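Lectin CEL-I, N-acetyl-D-galactosamine-specific C-type (Cucumaria echinata, PDB 4WQQ) binds galactose-type sugars, N-acetylgalactosamine above all, through calcium in its natural form and is here re-engineered to recognise mannose. Local coordinates at residues G75-D78 / K79-E82. The protein carries 3 engineered substitutions. Sequence-based numbering, arbitrary orientation.
With CA (calcium ion), chain E; CA (calcium ion), chain G.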
loop_
_atom_site.group_PDB
_atom_site.type_symbol
_atom_site.label_atom_id
_atom_site.label_comp_id
_atom_site.label_asym_id
_atom_site.label_seq_id
_atom_site.Cartn_x
_atom_site.Cartn_y
_atom_site.Cartn_z
ATOM N N GLY A 75 -17.505 9.910 1.396
ATOM C CA GLY A 75 -17.086 10.376 2.699
ATOM C C GLY A 75 -17.460 11.800 3.090
ATOM O O GLY A 75 -16.797 12.389 3.911
ATOM N N LEU A 76 -18.578 12.288 2.583
ATOM C CA LEU A 76 -18.960 13.705 2.714
ATOM C C LEU A 76 -20.078 13.812 3.722
ATOM O O LEU A 76 -21.059 13.060 3.662
ATOM C CB LEU A 76 -19.441 14.267 1.350
ATOM C CG LEU A 76 -19.577 15.786 1.202
ATOM C CD1 LEU A 76 -18.249 16.447 1.123
ATOM C CD2 LEU A 76 -20.387 16.129 -0.017
ATOM N N TYR A 77 -19.893 14.696 4.706
ATOM C CA TYR A 77 -20.966 14.850 5.701
ATOM C C TYR A 77 -20.984 16.214 6.359
ATOM O O TYR A 77 -19.941 16.919 6.418
ATOM C CB TYR A 77 -20.863 13.701 6.728
ATOM C CG TYR A 77 -19.754 13.720 7.793
ATOM C CD1 TYR A 77 -18.433 13.949 7.515
ATOM C CD2 TYR A 77 -20.081 13.444 9.131
ATOM C CE1 TYR A 77 -17.450 13.955 8.523
ATOM C CE2 TYR A 77 -19.102 13.407 10.128
ATOM C CZ TYR A 77 -17.798 13.659 9.818
ATOM O OH TYR A 77 -16.859 13.652 10.780
ATOM N N ASP A 78 -22.162 16.600 6.907
ATOM C CA ASP A 78 -22.259 17.885 7.611
ATOM C C ASP A 78 -22.892 17.783 9.004
ATOM O O ASP A 78 -23.624 18.676 9.450
ATOM C CB ASP A 78 -22.992 18.909 6.743
ATOM C CG ASP A 78 -24.528 18.680 6.669
ATOM O OD1 ASP A 78 -25.005 17.556 6.751
ATOM O OD2 ASP A 78 -25.269 19.639 6.476
ATOM N N LYS A 79 -22.624 16.663 9.671
ATOM C CA LYS A 79 -22.996 16.419 11.036
ATOM C C LYS A 79 -22.532 17.528 11.980
ATOM O O LYS A 79 -23.286 17.954 12.818
ATOM C CB LYS A 79 -22.404 15.089 11.541
ATOM C CG LYS A 79 -22.761 14.788 12.964
ATOM C CD LYS A 79 -22.240 13.461 13.505
ATOM C CE LYS A 79 -22.395 13.512 15.029
ATOM N NZ LYS A 79 -22.464 12.154 15.583
ATOM N N TYR A 80 -21.288 17.969 11.871
ATOM C CA TYR A 80 -20.723 18.908 12.852
ATOM C C TYR A 80 -21.128 20.349 12.604
ATOM O O TYR A 80 -21.336 21.131 13.585
ATOM C CB TYR A 80 -19.189 18.727 12.953
ATOM C CG TYR A 80 -18.948 17.444 13.738
ATOM C CD1 TYR A 80 -19.193 17.410 15.114
ATOM C CD2 TYR A 80 -18.620 16.262 13.097
ATOM C CE1 TYR A 80 -19.085 16.236 15.827
ATOM C CE2 TYR A 80 -18.517 15.065 13.802
ATOM C CZ TYR A 80 -18.780 15.049 15.137
ATOM O OH TYR A 80 -18.663 13.884 15.839
ATOM N N ASN A 81 -21.216 20.702 11.317
ATOM C CA ASN A 81 -21.538 22.019 10.878
ATOM C C ASN A 81 -22.514 21.924 9.749
ATOM O O ASN A 81 -22.117 21.765 8.595
ATOM C CB ASN A 81 -20.301 22.813 10.481
ATOM C CG ASN A 81 -19.552 23.320 11.687
ATOM O OD1 ASN A 81 -19.869 24.408 12.241
ATOM N ND2 ASN A 81 -18.626 22.547 12.141
ATOM N N GLU A 82 -23.798 21.919 10.099
ATOM C CA GLU A 82 -24.860 21.857 9.111
ATOM C C GLU A 82 -24.667 22.819 7.970
ATOM O O GLU A 82 -24.524 24.041 8.181
ATOM C CB GLU A 82 -26.227 22.067 9.768
ATOM C CG GLU A 82 -27.463 22.091 8.853
ATOM C CD GLU A 82 -27.666 20.793 8.103
ATOM O OE1 GLU A 82 -27.965 20.886 6.882
ATOM O OE2 GLU A 82 -27.478 19.736 8.729
HETATM CA CA CA E . -27.388 18.395 6.604
HETATM CA CA CA G . -27.829 18.144 10.520
HETATM O O HOH W 1 -19.551 16.830 9.696
HETATM O O HOH W 2 -25.799 19.005 11.136
HETATM O O HOH W 3 -27.614 18.930 4.327
HETATM O O HOH W 4 -30.059 18.277 9.488
#
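D78 and E82, four residues apart round the turn that follows strand 71-77, bring their carboxylates together on one calcium ion (chain E). Each carboxylate binds it with both oxygens, D78 OD1 lying 2.5 Å from the metal. The two carboxylate planes stand 71° apart. Their nearest oxygens, D78 OD2 and E82 OE1, are 3.0 Å from each other, an approach of like charges that the shared cation probably makes tolerable. The bond from E82 CA to CB points away from the segment 75-78, but a bend at chi2 (61°) turns the carboxylate back to the metal. E82 OE2 also bridges to the second calcium (chain G), and water 2 on that ion donates a hydrogen bond to D78 O, tying the backbone of the turn to the metal pair. D78 OD2 accepts a further bond from G83 N, which helps fix the carboxylate. N105, D111 and the carbonyl of E110 complete the chain E site together with water 3, forming the calcium site 1 of this C-type lectin domain, distinct from the one that holds mannose.

The other side of the turn is looser and lies toward solvent. The Y77 ring meets K79 obliquely, Y77 CD2 lying 3.7 Å from K79 CB, while the extended lysine chain leads away. Y77 OH lies near the plane of the Y80 ring, at its edge, 3.7 Å from Y80 CE2. Water 1 sits over the centre of the Y77 ring, accepts a bond from Y80 N and gives a weak one to Y77 O.

The Y77 ring also stacks with W25, at the start of helix 25-34, and touches Y112 of strand 112-116. The turn opens the loop that joins strand 71-77 to strand 86-87, its antiparallel partner; strand 71-77 also pairs with strand 112-116.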